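Local coordinates for protein esterase (PDB 4WY5) that probably hydrolyses carboxylic ester bonds as a carboxylesterase of the alpha/beta hydrolase fold, at residues K47-I52 / L106-N111; V70-P73 / I79-V82; A125-A130 / S231-K236; T129-I134 / S171-E176. All coordinates share one frame; numbering follows the deposited sequence.

Contacts 1 and 2 adjoin each other, near strands 52-60 and 63-71; contacts 3 and 4 adjoin each other elsewhere, contact 3 lying across the centre of the chain from the first two. Contact 2 is buried, contact 4 partly so, while contacts 1 and 3 lie at the surface. Helix 129-143 serves both contact 4, with its first turns, and contact 3, through the turn that leads into it; strand 63-71 in contact 2 pairs with strand 52-60, whose start belongs to contact 1. Contact 1 is aliphatic, and contact 2 places a leucine methyl against a proline ring and a guanidinium. Contact 3 sets a carboxylate at a phenyl edge, whereas contact 4 packs aliphatic groups against a tyrosine between two helices.

Contact 1: residues K47-I52 / L106-N111; sequences KLPEVI and LTVKAN
Val108 carries the helix side of this contact, and its two methyls divide the work between Pro49 and Val51. Val108 CG2 rests beside the proline ring, 4.2 Å from both Pro49 CB and Pro49 CG, while Val108 CG1 meets Val51 CG2 at 4.0 Å. With chi1 at -40°, Val108 holds CG2 between its own backbone N and carbonyl carbon and CG1 beside the N, so that the two methyls face Pro49 and Val51, alternate residues whose side chains start toward the helix. In both pairs the side chains pass at a slant rather than in line.

The one polar atom involved belongs to the backbone: Glu50 O lies 4.0 Å from Val108 CG1, a van der Waals approach to a methyl. The Glu50 side chain starts away from the helix and touches Pro73.

Residues 47-52 thus run past helix 100-110 before entering strand 52-60. Further contacts extend the seam along this helix, Leu48 on Lys101 and Val51 on Arg104, and Lys47 O accepts a bond from Lys101 NZ. Helix 302-319 packs against the same helix through Leu106, and strand 63-71 meets both segments at Val70.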
loop_
_atom_site.group_PDB
_atom_site.type_symbol
_atom_site.label_atom_id
_atom_site.label_comp_id
_atom_site.label_asym_id
_atom_site.label_seq_id
_atom_site.Cartn_x
_atom_site.Cartn_y
_atom_site.Cartn_z
ATOM N N LYS A 47 23.116 6.563 -3.290
ATOM C CA LYS A 47 23.676 5.374 -2.645
ATOM C C LYS A 47 23.140 4.112 -3.311
ATOM O O LYS A 47 21.936 3.992 -3.534
ATOM C CB LYS A 47 23.369 5.343 -1.137
ATOM C CG LYS A 47 24.189 4.284 -0.354
ATOM C CD LYS A 47 24.249 4.581 1.161
ATOM C CE LYS A 47 22.921 4.278 1.871
ATOM N NZ LYS A 47 22.798 4.908 3.225
ATOM N N LEU A 48 24.028 3.175 -3.638
ATOM C CA LEU A 48 23.602 1.913 -4.239
ATOM C C LEU A 48 24.221 0.757 -3.439
ATOM O O LEU A 48 25.386 0.831 -3.035
ATOM C CB LEU A 48 24.010 1.841 -5.718
ATOM C CG LEU A 48 23.507 2.905 -6.715
ATOM C CD1 LEU A 48 24.303 2.842 -8.038
ATOM C CD2 LEU A 48 22.012 2.764 -6.990
ATOM N N PRO A 49 23.447 -0.321 -3.214
ATOM C CA PRO A 49 23.977 -1.499 -2.504
ATOM C C PRO A 49 24.845 -2.385 -3.395
ATOM O O PRO A 49 24.583 -2.505 -4.599
ATOM C CB PRO A 49 22.708 -2.240 -2.061
ATOM C CG PRO A 49 21.679 -1.860 -3.095
ATOM C CD PRO A 49 22.008 -0.439 -3.503
ATOM N N GLU A 50 25.852 -3.027 -2.809
ATOM C CA GLU A 50 26.771 -3.832 -3.612
ATOM C C GLU A 50 26.019 -5.035 -4.190
ATOM O O GLU A 50 25.064 -5.536 -3.596
ATOM C CB GLU A 50 28.017 -4.263 -2.804
ATOM C CG GLU A 50 27.776 -5.234 -1.632
ATOM C CD GLU A 50 29.049 -6.002 -1.156
ATOM O OE1 GLU A 50 29.999 -6.208 -1.950
ATOM O OE2 GLU A 50 29.086 -6.423 0.024
ATOM N N VAL A 51 26.419 -5.455 -5.384
ATOM C CA VAL A 51 25.719 -6.515 -6.109
ATOM C C VAL A 51 26.708 -7.292 -7.008
ATOM O O VAL A 51 27.794 -6.783 -7.324
ATOM C CB VAL A 51 24.567 -5.930 -7.007
ATOM C CG1 VAL A 51 23.918 -6.999 -7.759
ATOM C CG2 VAL A 51 23.479 -5.210 -6.196
ATOM N N ILE A 52 26.344 -8.516 -7.404
ATOM C CA ILE A 52 27.084 -9.256 -8.422
ATOM C C ILE A 52 26.306 -9.283 -9.742
ATOM O O ILE A 52 25.254 -9.908 -9.833
ATOM C CB ILE A 52 27.377 -10.704 -7.979
ATOM C CG1 ILE A 52 28.170 -10.711 -6.680
ATOM C CG2 ILE A 52 28.175 -11.441 -9.050
ATOM C CD1 ILE A 52 28.021 -11.981 -5.953
ATOM N N LEU A 106 15.400 -3.874 -5.030
ATOM C CA LEU A 106 14.558 -5.077 -4.996
ATOM C C LEU A 106 15.384 -6.364 -4.848
ATOM O O LEU A 106 15.005 -7.279 -4.108
ATOM C CB LEU A 106 13.704 -5.154 -6.266
ATOM C CG LEU A 106 12.666 -4.024 -6.394
ATOM C CD1 LEU A 106 11.996 -4.011 -7.762
ATOM C CD2 LEU A 106 11.625 -4.121 -5.277
ATOM N N THR A 107 16.507 -6.428 -5.559
ATOM C CA THR A 107 17.347 -7.624 -5.575
ATOM C C THR A 107 17.900 -7.968 -4.183
ATOM O O THR A 107 17.716 -9.090 -3.715
ATOM C CB THR A 107 18.513 -7.472 -6.589
ATOM O OG1 THR A 107 17.979 -7.393 -7.919
ATOM C CG2 THR A 107 19.488 -8.655 -6.498
ATOM N N VAL A 108 18.560 -7.022 -3.510
ATOM C CA VAL A 108 19.142 -7.350 -2.206
ATOM C C VAL A 108 18.104 -7.404 -1.056
ATOM O O VAL A 108 18.277 -8.202 -0.135
ATOM C CB VAL A 108 20.306 -6.375 -1.825
ATOM C CG1 VAL A 108 21.151 -6.066 -3.052
ATOM C CG2 VAL A 108 19.798 -5.083 -1.205
ATOM N N LYS A 109 17.039 -6.585 -1.103
ATOM C CA LYS A 109 16.018 -6.584 -0.034
ATOM C C LYS A 109 15.109 -7.815 -0.094
ATOM O O LYS A 109 14.686 -8.317 0.938
ATOM C CB LYS A 109 15.142 -5.321 -0.094
ATOM C CG LYS A 109 15.872 -4.036 0.249
ATOM C CD LYS A 109 14.988 -2.801 0.065
ATOM C CE LYS A 109 15.785 -1.520 0.321
ATOM N NZ LYS A 109 16.289 -1.370 1.724
ATOM N N ALA A 110 14.778 -8.286 -1.295
ATOM C CA ALA A 110 13.957 -9.498 -1.408
ATOM C C ALA A 110 14.817 -10.770 -1.378
ATOM O O ALA A 110 14.303 -11.865 -1.105
ATOM C CB ALA A 110 13.115 -9.466 -2.685
ATOM N N ASN A 111 16.119 -10.598 -1.629
ATOM C CA ASN A 111 17.088 -11.705 -1.706
ATOM C C ASN A 111 16.746 -12.623 -2.876
ATOM O O ASN A 111 16.399 -13.786 -2.676
ATOM C CB ASN A 111 17.145 -12.507 -0.387
ATOM C CG ASN A 111 18.446 -13.300 -0.224
ATOM O OD1 ASN A 111 19.516 -12.841 -0.623
ATOM N ND2 ASN A 111 18.358 -14.486 0.386
#

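Contact 2: residues V70-P73 / I79-V82; sequences VRPP and ILPV
The guanidinium of Arg71 approaches Leu80 with its NH1 end, which comes within 3.9 Å of methyl CD2; the methyl sits at a slant to the guanidinium plane. Arg71 reaches this place by leaving the backbone with CG anti to N (chi1 -179°) and then bending at chi3, -74°, which carries the head group across toward Leu80 of segment 79-82. The same leucine methyl also touches the pyrrolidine ring of Pro72, 3.9 Å from CD, the two side chains running past one another in opposite senses. Leu80 CD2 thus touches both the proline ring and the head group. Leu80 points its side chain at segment 70-73 from strand 80-86, and the nearest alpha carbons, Arg71 CA and Leu80 CA, are 9.1 Å apart. The two strands are not sheet neighbours here: strand 113-117 lies between them, and its Val113 touches both Arg71 and Leu80.

NH1 and NH2 of the buried arginine are bonded to backbone carbonyls: NH1 to Gln78 O, with a weaker bond to Thr75 O, and NH2 to Asn149 O. Such bonds tie residues 75 and 78 of the connection and residue 149 to one head group; the neutral carbonyl oxygens probably help spread its charge, and Leu80 adds an apolar neighbour.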
loop_
_atom_site.group_PDB
_atom_site.type_symbol
_atom_site.label_atom_id
_atom_site.label_comp_id
_atom_site.label_asym_id
_atom_site.label_seq_id
_atom_site.Cartn_x
_atom_site.Cartn_y
_atom_site.Cartn_z
ATOM N N VAL A 70 21.318 -10.308 -12.076
ATOM C CA VAL A 70 21.733 -9.524 -10.916
ATOM C C VAL A 70 21.438 -10.339 -9.657
ATOM O O VAL A 70 20.357 -10.915 -9.550
ATOM C CB VAL A 70 20.974 -8.163 -10.901
ATOM C CG1 VAL A 70 21.553 -7.224 -9.917
ATOM C CG2 VAL A 70 21.019 -7.497 -12.273
ATOM N N ARG A 71 22.387 -10.391 -8.716
ATOM C CA ARG A 71 22.311 -11.292 -7.550
ATOM C C ARG A 71 22.966 -10.647 -6.305
ATOM O O ARG A 71 23.886 -9.842 -6.445
ATOM C CB ARG A 71 22.988 -12.646 -7.894
ATOM C CG ARG A 71 22.966 -13.694 -6.764
ATOM C CD ARG A 71 23.818 -14.960 -6.985
ATOM N NE ARG A 71 23.205 -15.868 -7.954
ATOM C CZ ARG A 71 22.509 -16.966 -7.647
ATOM N NH1 ARG A 71 22.312 -17.326 -6.389
ATOM N NH2 ARG A 71 22.005 -17.708 -8.620
ATOM N N PRO A 72 22.504 -10.984 -5.083
ATOM C CA PRO A 72 23.191 -10.360 -3.939
ATOM C C PRO A 72 24.529 -11.049 -3.609
ATOM O O PRO A 72 24.700 -12.232 -3.943
ATOM C CB PRO A 72 22.190 -10.529 -2.779
ATOM C CG PRO A 72 20.904 -11.046 -3.411
ATOM C CD PRO A 72 21.318 -11.752 -4.653
ATOM N N PRO A 73 25.463 -10.315 -2.971
ATOM C CA PRO A 73 26.784 -10.850 -2.569
ATOM C C PRO A 73 26.692 -11.952 -1.522
ATOM O O PRO A 73 25.909 -11.831 -0.572
ATOM C CB PRO A 73 27.528 -9.636 -1.974
ATOM C CG PRO A 73 26.545 -8.504 -1.924
ATOM C CD PRO A 73 25.306 -8.872 -2.697
ATOM N N ILE A 79 20.595 -21.379 -3.700
ATOM C CA ILE A 79 19.515 -21.407 -4.684
ATOM C C ILE A 79 18.421 -20.395 -4.329
ATOM O O ILE A 79 17.848 -20.435 -3.240
ATOM C CB ILE A 79 18.897 -22.811 -4.788
ATOM C CG1 ILE A 79 19.971 -23.823 -5.196
ATOM C CG2 ILE A 79 17.752 -22.823 -5.790
ATOM C CD1 ILE A 79 19.438 -25.234 -5.334
ATOM N N LEU A 80 18.148 -19.476 -5.247
ATOM C CA LEU A 80 17.241 -18.356 -4.982
ATOM C C LEU A 80 15.981 -18.379 -5.836
ATOM O O LEU A 80 15.960 -18.977 -6.914
ATOM C CB LEU A 80 17.969 -17.033 -5.228
ATOM C CG LEU A 80 18.627 -16.315 -4.048
ATOM C CD1 LEU A 80 19.384 -17.292 -3.172
ATOM C CD2 LEU A 80 19.571 -15.232 -4.579
ATOM N N PRO A 81 14.922 -17.709 -5.363
ATOM C CA PRO A 81 13.790 -17.424 -6.255
ATOM C C PRO A 81 14.187 -16.398 -7.332
ATOM O O PRO A 81 15.240 -15.764 -7.218
ATOM C CB PRO A 81 12.715 -16.875 -5.308
ATOM C CG PRO A 81 13.450 -16.498 -4.035
ATOM C CD PRO A 81 14.633 -17.404 -3.949
ATOM N N VAL A 82 13.374 -16.259 -8.379
ATOM C CA VAL A 82 13.750 -15.426 -9.529
ATOM C C VAL A 82 12.681 -14.357 -9.858
ATOM O O VAL A 82 11.467 -14.598 -9.723
ATOM C CB VAL A 82 14.047 -16.317 -10.783
ATOM C CG1 VAL A 82 12.824 -17.147 -11.196
ATOM C CG2 VAL A 82 14.579 -15.490 -11.946
#

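Contact 3: residues A125-A130 / S231-K236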
loop_
_atom_site.group_PDB
_atom_site.type_symbol
_atom_site.label_atom_id
_atom_site.label_comp_id
_atom_site.label_asym_id
_atom_site.label_seq_id
_atom_site.Cartn_x
_atom_site.Cartn_y
_atom_site.Cartn_z
ATOM N N ALA A 125 11.343 -1.127 -33.458
ATOM C CA ALA A 125 10.513 -2.315 -33.365
ATOM C C ALA A 125 9.134 -1.875 -32.915
ATOM O O ALA A 125 9.008 -0.825 -32.281
ATOM C CB ALA A 125 11.114 -3.328 -32.378
ATOM N N LYS A 126 8.103 -2.652 -33.246
ATOM C CA LYS A 126 6.739 -2.327 -32.831
ATOM C C LYS A 126 6.008 -3.525 -32.215
ATOM O O LYS A 126 6.539 -4.645 -32.183
ATOM C CB LYS A 126 5.951 -1.757 -34.019
ATOM C CG LYS A 126 6.266 -0.286 -34.260
ATOM C CD LYS A 126 5.819 0.210 -35.618
ATOM C CE LYS A 126 6.297 1.639 -35.868
ATOM N NZ LYS A 126 5.486 2.646 -35.090
ATOM N N PHE A 127 4.802 -3.272 -31.708
ATOM C CA PHE A 127 3.940 -4.324 -31.172
ATOM C C PHE A 127 3.807 -5.422 -32.221
ATOM O O PHE A 127 3.528 -5.120 -33.383
ATOM C CB PHE A 127 2.560 -3.744 -30.803
ATOM C CG PHE A 127 1.543 -4.776 -30.388
ATOM C CD1 PHE A 127 1.428 -5.157 -29.062
ATOM C CD2 PHE A 127 0.700 -5.361 -31.333
ATOM C CE1 PHE A 127 0.490 -6.108 -28.669
ATOM C CE2 PHE A 127 -0.239 -6.316 -30.962
ATOM C CZ PHE A 127 -0.347 -6.690 -29.623
ATOM N N PRO A 128 3.980 -6.698 -31.817
ATOM C CA PRO A 128 4.204 -7.195 -30.453
ATOM C C PRO A 128 5.575 -7.824 -30.202
ATOM O O PRO A 128 5.644 -8.805 -29.454
ATOM C CB PRO A 128 3.131 -8.277 -30.325
ATOM C CG PRO A 128 3.161 -8.917 -31.707
ATOM C CD PRO A 128 3.542 -7.795 -32.700
ATOM N N THR A 129 6.633 -7.275 -30.788
ATOM C CA THR A 129 7.951 -7.901 -30.722
ATOM C C THR A 129 8.441 -8.124 -29.280
ATOM O O THR A 129 8.844 -9.237 -28.924
ATOM C CB THR A 129 9.000 -7.052 -31.483
ATOM O OG1 THR A 129 8.567 -6.840 -32.833
ATOM C CG2 THR A 129 10.367 -7.730 -31.485
ATOM N N ALA A 130 8.364 -7.087 -28.443
ATOM C CA ALA A 130 8.864 -7.181 -27.063
ATOM C C ALA A 130 8.121 -8.223 -26.234
ATOM O O ALA A 130 8.748 -8.945 -25.459
ATOM C CB ALA A 130 8.804 -5.824 -26.375
ATOM N N SER A 231 -7.723 1.867 -32.128
ATOM C CA SER A 231 -9.119 1.577 -32.410
ATOM C C SER A 231 -9.292 0.634 -33.617
ATOM O O SER A 231 -10.261 -0.129 -33.682
ATOM C CB SER A 231 -9.891 2.874 -32.643
ATOM O OG SER A 231 -11.275 2.598 -32.647
ATOM N N GLU A 232 -8.350 0.687 -34.559
ATOM C CA GLU A 232 -8.325 -0.238 -35.701
ATOM C C GLU A 232 -7.614 -1.542 -35.346
ATOM O O GLU A 232 -7.917 -2.600 -35.899
ATOM C CB GLU A 232 -7.645 0.414 -36.911
ATOM C CG GLU A 232 -8.283 1.749 -37.340
ATOM C CD GLU A 232 -7.517 2.456 -38.462
ATOM O OE1 GLU A 232 -6.779 1.778 -39.215
ATOM O OE2 GLU A 232 -7.654 3.698 -38.586
ATOM N N LEU A 233 -6.653 -1.462 -34.430
ATOM C CA LEU A 233 -5.888 -2.640 -34.026
ATOM C C LEU A 233 -6.769 -3.652 -33.275
ATOM O O LEU A 233 -6.699 -4.851 -33.538
ATOM C CB LEU A 233 -4.685 -2.224 -33.179
ATOM C CG LEU A 233 -3.454 -3.130 -33.273
ATOM C CD1 LEU A 233 -3.101 -3.391 -34.721
ATOM C CD2 LEU A 233 -2.276 -2.496 -32.543
ATOM N N ASN A 234 -7.572 -3.165 -32.327
ATOM C CA ASN A 234 -8.561 -3.996 -31.629
ATOM C C ASN A 234 -7.950 -5.261 -30.994
ATOM O O ASN A 234 -8.525 -6.345 -31.084
ATOM C CB ASN A 234 -9.686 -4.392 -32.601
ATOM C CG ASN A 234 -10.980 -4.756 -31.890
ATOM O OD1 ASN A 234 -11.315 -4.181 -30.848
ATOM N ND2 ASN A 234 -11.719 -5.717 -32.451
ATOM N N ASP A 235 -6.804 -5.103 -30.331
ATOM C CA ASP A 235 -6.046 -6.228 -29.762
ATOM C C ASP A 235 -5.738 -5.982 -28.271
ATOM O O ASP A 235 -4.993 -5.046 -27.949
ATOM C CB ASP A 235 -4.742 -6.410 -30.561
ATOM C CG ASP A 235 -4.052 -7.748 -30.312
ATOM O OD1 ASP A 235 -4.285 -8.370 -29.247
ATOM O OD2 ASP A 235 -3.252 -8.168 -31.189
ATOM N N LYS A 236 -6.271 -6.830 -27.380
ATOM C CA LYS A 236 -6.129 -6.618 -25.930
ATOM C C LYS A 236 -4.668 -6.672 -25.453
ATOM O O LYS A 236 -4.324 -6.047 -24.444
ATOM C CB LYS A 236 -6.959 -7.613 -25.099
ATOM C CG LYS A 236 -6.408 -9.021 -24.942
ATOM C CD LYS A 236 -6.721 -9.890 -26.135
ATOM C CE LYS A 236 -5.980 -11.211 -26.068
ATOM N NZ LYS A 236 -6.204 -11.979 -27.315
#
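Leu233, in the last turn of helix 230-233, makes the first touch: its CD2 lies 4.3 Å from CD2 of Phe127, approaching the ring at a slant. Asn234 follows with positive phi, ending the helix and turning the chain so that Asp235 also points at the phenyl ring. There OD2 sits in the ring plane at the edge, 3.5 Å from Phe127 CE2 and 3.6 Å from Phe127 CZ, with carboxylate and ring planes 85° apart. This places the carboxylate beside the positively polarised C-H rim, which probably makes the approach mildly attractive. The other oxygen, OD1, is hydrogen-bonded to Leu237 N and so helps fix the rotation of the carboxylate. Lys236 starts away from segment 125-130, and its NZ makes a long, weak ion pair with Glu176 OE2.

Phe127 CG is anti to its backbone N (chi1 173°), aiming the ring at residues 231-236. Pro128, joined through a cis peptide bond, lays CB over the ring centre, 3.6 Å above the plane. It is the N-cap residue of helix 129-143, and Lys126 O receives both Thr129 N and Thr129 OG1. The contact thus bridges the entry to helix 129-143 and the exit of helix 230-233, with helix 215-225 alongside, where Ala224 O holds Lys126 NZ.

Contact 4: residues T129-I134 / S171-E176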
loop_
_atom_site.group_PDB
_atom_site.type_symbol
_atom_site.label_atom_id
_atom_site.label_comp_id
_atom_site.label_asym_id
_atom_site.label_seq_id
_atom_site.Cartn_x
_atom_site.Cartn_y
_atom_site.Cartn_z
ATOM N N THR A 129 6.633 -7.275 -30.788
ATOM C CA THR A 129 7.951 -7.901 -30.722
ATOM C C THR A 129 8.441 -8.124 -29.280
ATOM O O THR A 129 8.844 -9.237 -28.924
ATOM C CB THR A 129 9.000 -7.052 -31.483
ATOM O OG1 THR A 129 8.567 -6.840 -32.833
ATOM C CG2 THR A 129 10.367 -7.730 -31.485
ATOM N N ALA A 130 8.364 -7.087 -28.443
ATOM C CA ALA A 130 8.864 -7.181 -27.063
ATOM C C ALA A 130 8.121 -8.223 -26.234
ATOM O O ALA A 130 8.748 -8.945 -25.459
ATOM C CB ALA A 130 8.804 -5.824 -26.375
ATOM N N ILE A 131 6.804 -8.319 -26.392
ATOM C CA ILE A 131 6.034 -9.336 -25.663
ATOM C C ILE A 131 6.563 -10.730 -25.993
ATOM O O ILE A 131 6.726 -11.584 -25.109
ATOM C CB ILE A 131 4.534 -9.282 -26.010
ATOM C CG1 ILE A 131 3.903 -7.975 -25.522
ATOM C CG2 ILE A 131 3.789 -10.454 -25.397
ATOM C CD1 ILE A 131 2.430 -7.823 -25.921
ATOM N N GLU A 132 6.883 -10.932 -27.269
ATOM C CA GLU A 132 7.397 -12.209 -27.745
ATOM C C GLU A 132 8.820 -12.474 -27.247
ATOM O O GLU A 132 9.180 -13.622 -26.980
ATOM C CB GLU A 132 7.336 -12.260 -29.278
ATOM C CG GLU A 132 5.910 -12.455 -29.833
ATOM C CD GLU A 132 5.819 -12.346 -31.364
ATOM O OE1 GLU A 132 6.867 -12.148 -32.033
ATOM O OE2 GLU A 132 4.690 -12.477 -31.897
ATOM N N GLU A 133 9.622 -11.420 -27.112
ATOM C CA GLU A 133 10.954 -11.575 -26.544
ATOM C C GLU A 133 10.866 -11.958 -25.066
ATOM O O GLU A 133 11.620 -12.810 -24.573
ATOM C CB GLU A 133 11.776 -10.287 -26.715
ATOM C CG GLU A 133 12.304 -10.078 -28.134
ATOM C CD GLU A 133 12.806 -8.668 -28.406
ATOM O OE1 GLU A 133 12.443 -7.741 -27.651
ATOM O OE2 GLU A 133 13.533 -8.477 -29.413
ATOM N N ILE A 134 9.916 -11.360 -24.359
ATOM C CA ILE A 134 9.870 -11.565 -22.925
ATOM C C ILE A 134 9.349 -12.974 -22.639
ATOM O O ILE A 134 9.818 -13.653 -21.700
ATOM C CB ILE A 134 9.027 -10.473 -22.241
ATOM C CG1 ILE A 134 9.708 -9.113 -22.466
ATOM C CG2 ILE A 134 8.864 -10.768 -20.762
ATOM C CD1 ILE A 134 8.880 -7.933 -22.102
ATOM N N SER A 171 1.581 -11.978 -19.315
ATOM C CA SER A 171 0.876 -12.946 -18.469
ATOM C C SER A 171 -0.293 -13.586 -19.238
ATOM O O SER A 171 -0.587 -14.778 -19.071
ATOM C CB SER A 171 0.359 -12.303 -17.169
ATOM O OG SER A 171 1.408 -11.782 -16.370
ATOM N N ILE A 172 -0.931 -12.812 -20.107
ATOM C CA ILE A 172 -2.047 -13.330 -20.901
ATOM C C ILE A 172 -1.517 -14.185 -22.053
ATOM O O ILE A 172 -2.010 -15.296 -22.301
ATOM C CB ILE A 172 -2.926 -12.191 -21.462
ATOM C CG1 ILE A 172 -3.565 -11.390 -20.313
ATOM C CG2 ILE A 172 -4.000 -12.747 -22.419
ATOM C CD1 ILE A 172 -4.343 -10.140 -20.769
ATOM N N TYR A 173 -0.496 -13.666 -22.735
ATOM C CA TYR A 173 0.169 -14.384 -23.827
ATOM C C TYR A 173 0.648 -15.782 -23.405
ATOM O O TYR A 173 0.376 -16.763 -24.100
ATOM C CB TYR A 173 1.349 -13.550 -24.331
ATOM C CG TYR A 173 2.080 -14.089 -25.530
ATOM C CD1 TYR A 173 3.172 -14.927 -25.378
ATOM C CD2 TYR A 173 1.697 -13.739 -26.823
ATOM C CE1 TYR A 173 3.862 -15.414 -26.474
ATOM C CE2 TYR A 173 2.383 -14.227 -27.927
ATOM C CZ TYR A 173 3.466 -15.061 -27.738
ATOM O OH TYR A 173 4.161 -15.550 -28.814
ATOM N N ALA A 174 1.307 -15.879 -22.249
ATOM C CA ALA A 174 1.851 -17.159 -21.784
ATOM C C ALA A 174 0.735 -18.173 -21.535
ATOM O O ALA A 174 0.908 -19.378 -21.752
ATOM C CB ALA A 174 2.683 -16.967 -20.521
ATOM N N LYS A 175 -0.398 -17.681 -21.048
ATOM C CA LYS A 175 -1.561 -18.530 -20.815
ATOM C C LYS A 175 -2.149 -19.086 -22.119
ATOM O O LYS A 175 -2.600 -20.235 -22.161
ATOM C CB LYS A 175 -2.641 -17.759 -20.047
ATOM C CG LYS A 175 -3.871 -18.591 -19.709
ATOM C CD LYS A 175 -4.975 -17.720 -19.133
ATOM C CE LYS A 175 -5.675 -16.939 -20.232
ATOM N NZ LYS A 175 -6.985 -16.378 -19.793
ATOM N N GLU A 176 -2.145 -18.267 -23.169
ATOM C CA GLU A 176 -2.719 -18.655 -24.463
ATOM C C GLU A 176 -1.821 -19.664 -25.197
ATOM O O GLU A 176 -2.256 -20.320 -26.152
ATOM C CB GLU A 176 -2.954 -17.413 -25.350
ATOM C CG GLU A 176 -3.955 -16.417 -24.772
ATOM C CD GLU A 176 -4.292 -15.266 -25.709
ATOM O OE1 GLU A 176 -3.468 -14.925 -26.589
ATOM O OE2 GLU A 176 -5.381 -14.675 -25.541
#
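Two helices of the alpha/beta hydrolase fold, 129-143 and 162-176, pack against each other here; the second follows strand 155-160 and a turn consistent with the nucleophile elbow of this family. Tyr173 is the side chain that spans the gap, and Ile131 and Glu132 receive it. The backbones are closest between Ile131 CA and Tyr173 CA, 8.0 Å apart.

Ile131 touches the root of the tyrosine with a single branch. Its CG2 lies 4.0 Å from Tyr173 CG and 4.1 Å from both Tyr173 CB and Tyr173 CD2. CG2 stands anti to the Ile131 backbone N, the rotation that aims this methyl at the opposing helix. Tyr173 in turn projects CG anti to its own N (chi1 -175°), sending the ring out from helix 162-176 across the side of the other helix, from Ile131 at its root to Glu132 at its hydroxyl. Tyr135, one turn further along helix 129-143, meets the tyrosine in an edge-to-face, or T-shaped, ring pair. Ile131 also packs on Leu166 and Ala169 of helix 162-176.

Glu132 contributes its aliphatic part; its extended chain carries the carboxylate onward, with OE1 in a long, weak ion pair with Lys63 NZ, and the carboxylate plane is turned 46° from the ring plane. At the far end of the tyrosine, Glu132 CG lies 4.1 Å from Tyr173 CZ and 3.7 Å from Tyr173 OH.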